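Long-range contacts in SusD-like carbohydrate binding protein BF1063 (PDB 3I4G), which probably binds glycans at the outer membrane of Bacteroides fragilis, as a member of the SusD family of carbohydrate-binding proteins: residues T37-Y42 with G263-H269; W47-H51 with F253-Y257. One frame throughout, in Å; residues are numbered along the deposited sequence.

Contact 1: residues T37-Y42 with G263-H269; sequences TDGVEY and GTGLPQH
Gly39 and Thr264 face each other in a single beta bridge, a backbone-led contact between the loop that follows helix 21-33 and the turn that leads into helix 266-270. Gly39 N donates to Gly263 O over 2.9 Å, while the return bond from Gly265 N to Gly39 O is weak. A water extends this pairing by donating to both Thr37 O and Gly263 O. Beside it, Asp38 reaches across with its carboxylate: CG lies anti to the backbone N (chi1 -179°), and OD1 takes the N-H of Gly263 at 2.8 Å from above the carboxylate plane. The same oxygen is also bonded to Ser377 OG. The backbones run close here: Gly265, with no side chain, brings its CA to 3.9 Å from Val40 N. Farther along, side chains take over. Val40 spreads its two methyls over two successive helix residues, CG2 3.9 Å from Gln268 CG and CG1 3.8 Å from His269 CE1. The imidazole points its edge at the opposite backbone, with CE1 3.1 Å from Glu41 O, and Tyr42 CD1 lies 3.8 Å from the same CE1, the two rings inclined at 80°. Both ring nitrogens are engaged elsewhere: ND1 with Tyr50 OH, NE2 with a sulfonate oxygen of a bound HEPES molecule, probably from the crystallisation liquor. With both nitrogens occupied and CE1 directed at Glu41 O, the imidazole has its rotation fixed, and in this crystal the sulfonate and Glu41 O may favour positive charge on the ring.

Contact 2: residues W47-H51 with F253-Y257; sequences WWSYH and FYIQY
Trp48 turns its CG beside its own backbone N (chi1 -57°) and Phe253 swings its CG anti to the backbone N (chi1 -171°), and these two torsions bring the rings together at a steep angle. The phenyl edge meets the indole face: centroids of the Phe253 ring and the six-membered ring of Trp48 are 5.0 Å apart and the planes stand at 70°, an edge-to-face (T-shaped) pair. Phe253 CE2 is the atom that touches, 3.6 Å from Trp48 CH2 and offset toward the rim of the indole. Nearer the main chain, Ile255 lies alongside the root of the tryptophan side chain, its CG1 3.8 Å from Trp48 CB, with CD1 reaching both CB and the indole atom CE3. Phe253, at the corner where the chain enters the strand, and Ile255 and Tyr257 on the strand itself all direct their side chains toward 47-51.

At the Tyr257 end the chemistry turns polar, but no direct hydrogen bond crosses. Instead Tyr257 OH engages two waters. One, 2.6 Å from this OH and in the plane of the phenol ring, donates to Trp48 O; the other, 2.8 Å from the OH, accepts from Tyr50 N. These waters serve a carbonyl and an amide at the turn where Ser49 caps helix 50-54 through a bond from Gly52 N to Ser49 OG, and the same OG is bonded to Glu41 OE2.

Trp48 NE1 is bonded to Tyr135 OH, and the indole also packs on Leu128 and Thr131 of helix 116-139 and on Phe203 of helix 197-211. Strand 254-257 pairs antiparallel with strand 380-386, whose Val384 touches both Trp48 and Phe253, placing this aromatic pair between helices and the two-stranded sheet.

Overall arrangement
Both contacts join the chain from helix 21-33 into helix 50-54 to the region from strand 254-257 into helix 266-270. Contact 2 is buried, its centre about 9 Å from the chain centre, and relies on aromatic and aliphatic packing with water-mediated bonds at one end; contact 1, its centre about 16 Å out, is only partly buried and depends more on backbone pairing and a carboxylate. Their centres lie about 11 Å apart, and side chains bridge them: Tyr50 OH meets His269 ND1 at 2.7 Å, and Glu41 OE2 meets Ser49 OG at 2.6 Å, both probable hydrogen bonds. Glu41 and His269 thus hold the start of the helix whose preceding turn packs in contact 2.

Contact 1: residues T37-Y42 with G263-H269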
loop_
_atom_site.group_PDB
_atom_site.type_symbol
_atom_site.label_atom_id
_atom_site.label_comp_id
_atom_site.label_asym_id
_atom_site.label_seq_id
_atom_site.Cartn_x
_atom_site.Cartn_y
_atom_site.Cartn_z
ATOM N N THR A 37 7.241 -15.898 -2.682
ATOM C CA THR A 37 8.284 -16.699 -3.330
ATOM C C THR A 37 9.066 -15.744 -4.213
ATOM O O THR A 37 8.758 -14.573 -4.298
ATOM C CB THR A 37 7.750 -17.886 -4.122
ATOM O OG1 THR A 37 6.867 -17.380 -5.102
ATOM C CG2 THR A 37 7.003 -18.882 -3.190
ATOM N N ASP A 38 10.117 -16.271 -4.819
ATOM C CA ASP A 38 11.025 -15.528 -5.656
ATOM C C ASP A 38 10.393 -15.125 -6.976
ATOM O O ASP A 38 9.873 -15.971 -7.705
ATOM C CB ASP A 38 12.253 -16.418 -5.928
ATOM C CG ASP A 38 13.310 -15.745 -6.777
ATOM O OD1 ASP A 38 13.385 -14.501 -6.796
ATOM O OD2 ASP A 38 14.088 -16.493 -7.423
ATOM N N GLY A 39 10.425 -13.824 -7.269
ATOM C CA GLY A 39 10.028 -13.329 -8.567
ATOM C C GLY A 39 8.641 -12.874 -8.878
ATOM O O GLY A 39 7.971 -12.272 -8.051
ATOM N N VAL A 40 8.231 -13.153 -10.107
ATOM C CA VAL A 40 6.958 -12.667 -10.631
ATOM C C VAL A 40 5.801 -13.400 -10.004
ATOM O O VAL A 40 5.841 -14.638 -9.859
ATOM C CB VAL A 40 6.934 -12.840 -12.137
ATOM C CG1 VAL A 40 5.566 -12.527 -12.745
ATOM C CG2 VAL A 40 8.037 -11.948 -12.776
ATOM N N GLU A 41 4.781 -12.645 -9.619
ATOM C CA GLU A 41 3.531 -13.238 -9.121
ATOM C C GLU A 41 2.397 -12.605 -9.887
ATOM O O GLU A 41 2.417 -11.423 -10.193
ATOM C CB GLU A 41 3.381 -13.057 -7.626
ATOM C CG GLU A 41 3.357 -11.641 -7.144
ATOM C CD GLU A 41 3.126 -11.479 -5.672
ATOM O OE1 GLU A 41 3.282 -12.458 -4.903
ATOM O OE2 GLU A 41 2.741 -10.365 -5.252
ATOM N N TYR A 42 1.369 -13.405 -10.166
ATOM C CA TYR A 42 0.209 -12.985 -10.947
ATOM C C TYR A 42 -0.994 -12.710 -10.086
ATOM O O TYR A 42 -2.069 -12.377 -10.589
ATOM C CB TYR A 42 -0.107 -14.042 -12.007
ATOM C CG TYR A 42 1.056 -14.193 -12.967
ATOM C CD1 TYR A 42 1.296 -13.230 -13.942
ATOM C CD2 TYR A 42 1.964 -15.244 -12.842
ATOM C CE1 TYR A 42 2.379 -13.360 -14.806
ATOM C CE2 TYR A 42 3.047 -15.346 -13.703
ATOM C CZ TYR A 42 3.230 -14.394 -14.664
ATOM O OH TYR A 42 4.314 -14.491 -15.556
ATOM N N GLY A 263 14.052 -12.514 -4.903
ATOM C CA GLY A 263 14.080 -11.270 -5.656
ATOM C C GLY A 263 12.664 -10.853 -5.973
ATOM O O GLY A 263 11.738 -11.649 -5.951
ATOM N N THR A 264 12.479 -9.587 -6.256
ATOM C CA THR A 264 11.163 -9.099 -6.661
ATOM C C THR A 264 10.975 -9.138 -8.180
ATOM O O THR A 264 11.904 -8.899 -8.939
ATOM C CB THR A 264 10.859 -7.673 -6.148
ATOM O OG1 THR A 264 9.571 -7.304 -6.669
ATOM C CG2 THR A 264 11.929 -6.617 -6.581
ATOM N N GLY A 265 9.784 -9.539 -8.605
ATOM C CA GLY A 265 9.413 -9.470 -10.004
ATOM C C GLY A 265 8.695 -8.178 -10.373
ATOM O O GLY A 265 8.199 -8.067 -11.508
ATOM N N LEU A 266 8.631 -7.214 -9.461
ATOM C CA LEU A 266 7.937 -5.969 -9.731
ATOM C C LEU A 266 8.476 -5.294 -10.995
ATOM O O LEU A 266 7.690 -4.793 -11.792
ATOM C CB LEU A 266 7.989 -4.999 -8.529
ATOM C CG LEU A 266 7.290 -3.666 -8.731
ATOM C CD1 LEU A 266 5.771 -3.826 -9.042
ATOM C CD2 LEU A 266 7.534 -2.792 -7.504
ATOM N N PRO A 267 9.810 -5.248 -11.226
ATOM C CA PRO A 267 10.267 -4.629 -12.482
ATOM C C PRO A 267 9.716 -5.297 -13.748
ATOM O O PRO A 267 9.267 -4.613 -14.674
ATOM C CB PRO A 267 11.782 -4.744 -12.385
ATOM C CG PRO A 267 12.042 -4.822 -10.900
ATOM C CD PRO A 267 10.943 -5.697 -10.401
ATOM N N GLN A 268 9.757 -6.629 -13.810
ATOM C CA GLN A 268 9.194 -7.296 -14.973
ATOM C C GLN A 268 7.756 -6.887 -15.172
ATOM O O GLN A 268 7.275 -6.704 -16.313
ATOM C CB GLN A 268 9.279 -8.809 -14.763
ATOM C CG GLN A 268 8.587 -9.623 -15.872
ATOM C CD GLN A 268 9.305 -9.539 -17.185
ATOM O OE1 GLN A 268 10.193 -10.356 -17.453
ATOM N NE2 GLN A 268 8.986 -8.523 -17.984
ATOM N N HIS A 269 7.016 -6.797 -14.085
ATOM C CA HIS A 269 5.617 -6.492 -14.188
ATOM C C HIS A 269 5.279 -5.050 -14.457
ATOM O O HIS A 269 4.306 -4.799 -15.176
ATOM C CB HIS A 269 4.834 -6.916 -12.913
ATOM C CG HIS A 269 3.874 -8.032 -13.173
ATOM N ND1 HIS A 269 3.709 -9.095 -12.311
ATOM C CD2 HIS A 269 3.016 -8.229 -14.200
ATOM C CE1 HIS A 269 2.805 -9.918 -12.826
ATOM N NE2 HIS A 269 2.368 -9.417 -13.970
HETATM O O HOH W 1 9.783 -12.108 -4.077
#

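Contact 2: residues W47-H51 with F253-Y257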
loop_
_atom_site.group_PDB
_atom_site.type_symbol
_atom_site.label_atom_id
_atom_site.label_comp_id
_atom_site.label_asym_id
_atom_site.label_seq_id
_atom_site.Cartn_x
_atom_site.Cartn_y
_atom_site.Cartn_z
ATOM N N TRP A 47 -0.271 -9.780 2.058
ATOM C CA TRP A 47 -0.692 -8.399 2.111
ATOM C C TRP A 47 0.451 -7.444 1.777
ATOM O O TRP A 47 0.186 -6.295 1.404
ATOM C CB TRP A 47 -1.219 -8.054 3.514
ATOM C CG TRP A 47 -2.404 -8.903 3.891
ATOM C CD1 TRP A 47 -2.410 -9.979 4.727
ATOM C CD2 TRP A 47 -3.737 -8.790 3.374
ATOM N NE1 TRP A 47 -3.683 -10.532 4.777
ATOM C CE2 TRP A 47 -4.506 -9.801 3.966
ATOM C CE3 TRP A 47 -4.370 -7.870 2.531
ATOM C CZ2 TRP A 47 -5.859 -9.946 3.701
ATOM C CZ3 TRP A 47 -5.736 -8.011 2.302
ATOM C CH2 TRP A 47 -6.442 -9.049 2.864
ATOM N N TRP A 48 1.703 -7.877 1.918
ATOM C CA TRP A 48 2.854 -7.013 1.686
ATOM C C TRP A 48 3.628 -7.346 0.425
ATOM O O TRP A 48 4.646 -6.729 0.176
ATOM C CB TRP A 48 3.813 -7.052 2.875
ATOM C CG TRP A 48 3.148 -6.657 4.162
ATOM C CD1 TRP A 48 2.197 -5.703 4.330
ATOM C CD2 TRP A 48 3.394 -7.200 5.476
ATOM N NE1 TRP A 48 1.844 -5.614 5.646
ATOM C CE2 TRP A 48 2.549 -6.532 6.367
ATOM C CE3 TRP A 48 4.220 -8.195 5.963
ATOM C CZ2 TRP A 48 2.511 -6.823 7.714
ATOM C CZ3 TRP A 48 4.186 -8.489 7.302
ATOM C CH2 TRP A 48 3.327 -7.830 8.163
ATOM N N SER A 49 3.176 -8.324 -0.358
ATOM C CA SER A 49 3.847 -8.647 -1.617
ATOM C C SER A 49 3.554 -7.551 -2.640
ATOM O O SER A 49 2.691 -6.682 -2.424
ATOM C CB SER A 49 3.423 -10.006 -2.153
ATOM O OG SER A 49 2.126 -9.985 -2.745
ATOM N N TYR A 50 4.259 -7.533 -3.753
ATOM C CA TYR A 50 4.038 -6.394 -4.664
ATOM C C TYR A 50 2.621 -6.391 -5.221
ATOM O O TYR A 50 2.031 -5.329 -5.392
ATOM C CB TYR A 50 5.122 -6.269 -5.759
ATOM C CG TYR A 50 5.128 -7.236 -6.906
ATOM C CD1 TYR A 50 4.217 -7.099 -7.934
ATOM C CD2 TYR A 50 6.045 -8.261 -7.006
ATOM C CE1 TYR A 50 4.236 -7.929 -9.009
ATOM C CE2 TYR A 50 6.042 -9.109 -8.102
ATOM C CZ TYR A 50 5.161 -8.936 -9.085
ATOM O OH TYR A 50 5.212 -9.818 -10.154
ATOM N N HIS A 51 2.081 -7.550 -5.558
ATOM C CA HIS A 51 0.708 -7.614 -6.040
ATOM C C HIS A 51 -0.278 -7.485 -4.882
ATOM O O HIS A 51 -1.385 -6.937 -5.054
ATOM C CB HIS A 51 0.464 -8.903 -6.830
ATOM C CG HIS A 51 -0.755 -8.896 -7.711
ATOM N ND1 HIS A 51 -1.988 -8.414 -7.335
ATOM C CD2 HIS A 51 -0.915 -9.406 -8.944
ATOM C CE1 HIS A 51 -2.852 -8.605 -8.325
ATOM N NE2 HIS A 51 -2.223 -9.211 -9.317
ATOM N N PHE A 253 8.880 -0.142 8.921
ATOM C CA PHE A 253 8.640 -1.553 8.580
ATOM C C PHE A 253 8.612 -1.636 7.064
ATOM O O PHE A 253 7.969 -0.820 6.415
ATOM C CB PHE A 253 7.358 -2.098 9.237
ATOM C CG PHE A 253 7.194 -3.591 9.085
ATOM C CD1 PHE A 253 8.037 -4.464 9.733
ATOM C CD2 PHE A 253 6.192 -4.124 8.295
ATOM C CE1 PHE A 253 7.934 -5.833 9.529
ATOM C CE2 PHE A 253 6.081 -5.508 8.124
ATOM C CZ PHE A 253 6.950 -6.345 8.727
ATOM N N TYR A 254 9.257 -2.639 6.497
ATOM C CA TYR A 254 9.418 -2.753 5.053
ATOM C C TYR A 254 9.694 -4.172 4.656
ATOM O O TYR A 254 10.033 -5.035 5.508
ATOM C CB TYR A 254 10.573 -1.843 4.596
ATOM C CG TYR A 254 11.837 -2.003 5.390
ATOM C CD1 TYR A 254 12.698 -3.083 5.150
ATOM C CD2 TYR A 254 12.182 -1.089 6.388
ATOM C CE1 TYR A 254 13.887 -3.219 5.911
ATOM C CE2 TYR A 254 13.337 -1.220 7.111
ATOM C CZ TYR A 254 14.185 -2.268 6.872
ATOM O OH TYR A 254 15.350 -2.398 7.631
ATOM N N ILE A 255 9.581 -4.440 3.354
ATOM C CA ILE A 255 9.968 -5.715 2.767
ATOM C C ILE A 255 11.202 -5.484 1.904
ATOM O O ILE A 255 11.165 -4.671 0.972
ATOM C CB ILE A 255 8.850 -6.328 1.901
ATOM C CG1 ILE A 255 7.479 -6.319 2.582
ATOM C CG2 ILE A 255 9.280 -7.728 1.508
ATOM C CD1 ILE A 255 7.434 -7.015 3.975
ATOM N N GLN A 256 12.302 -6.162 2.246
ATOM C CA GLN A 256 13.519 -6.086 1.487
ATOM C C GLN A 256 13.630 -7.332 0.611
ATOM O O GLN A 256 13.520 -8.441 1.121
ATOM C CB GLN A 256 14.740 -5.986 2.402
ATOM C CG GLN A 256 16.045 -6.011 1.650
ATOM C CD GLN A 256 17.203 -5.781 2.546
ATOM O OE1 GLN A 256 17.533 -6.646 3.382
ATOM N NE2 GLN A 256 17.861 -4.671 2.369
ATOM N N TYR A 257 13.886 -7.146 -0.677
ATOM C CA TYR A 257 14.117 -8.202 -1.647
ATOM C C TYR A 257 15.587 -8.185 -2.031
ATOM O O TYR A 257 16.117 -7.152 -2.403
ATOM C CB TYR A 257 13.236 -7.968 -2.857
ATOM C CG TYR A 257 11.759 -7.976 -2.587
ATOM C CD1 TYR A 257 11.083 -6.829 -2.249
ATOM C CD2 TYR A 257 11.018 -9.142 -2.741
ATOM C CE1 TYR A 257 9.725 -6.834 -2.006
ATOM C CE2 TYR A 257 9.664 -9.172 -2.500
ATOM C CZ TYR A 257 9.032 -8.025 -2.138
ATOM O OH TYR A 257 7.672 -8.050 -1.941
HETATM O O HOH W 2 6.375 -5.790 -1.687
HETATM O O HOH W 3 6.313 -9.492 -3.877
#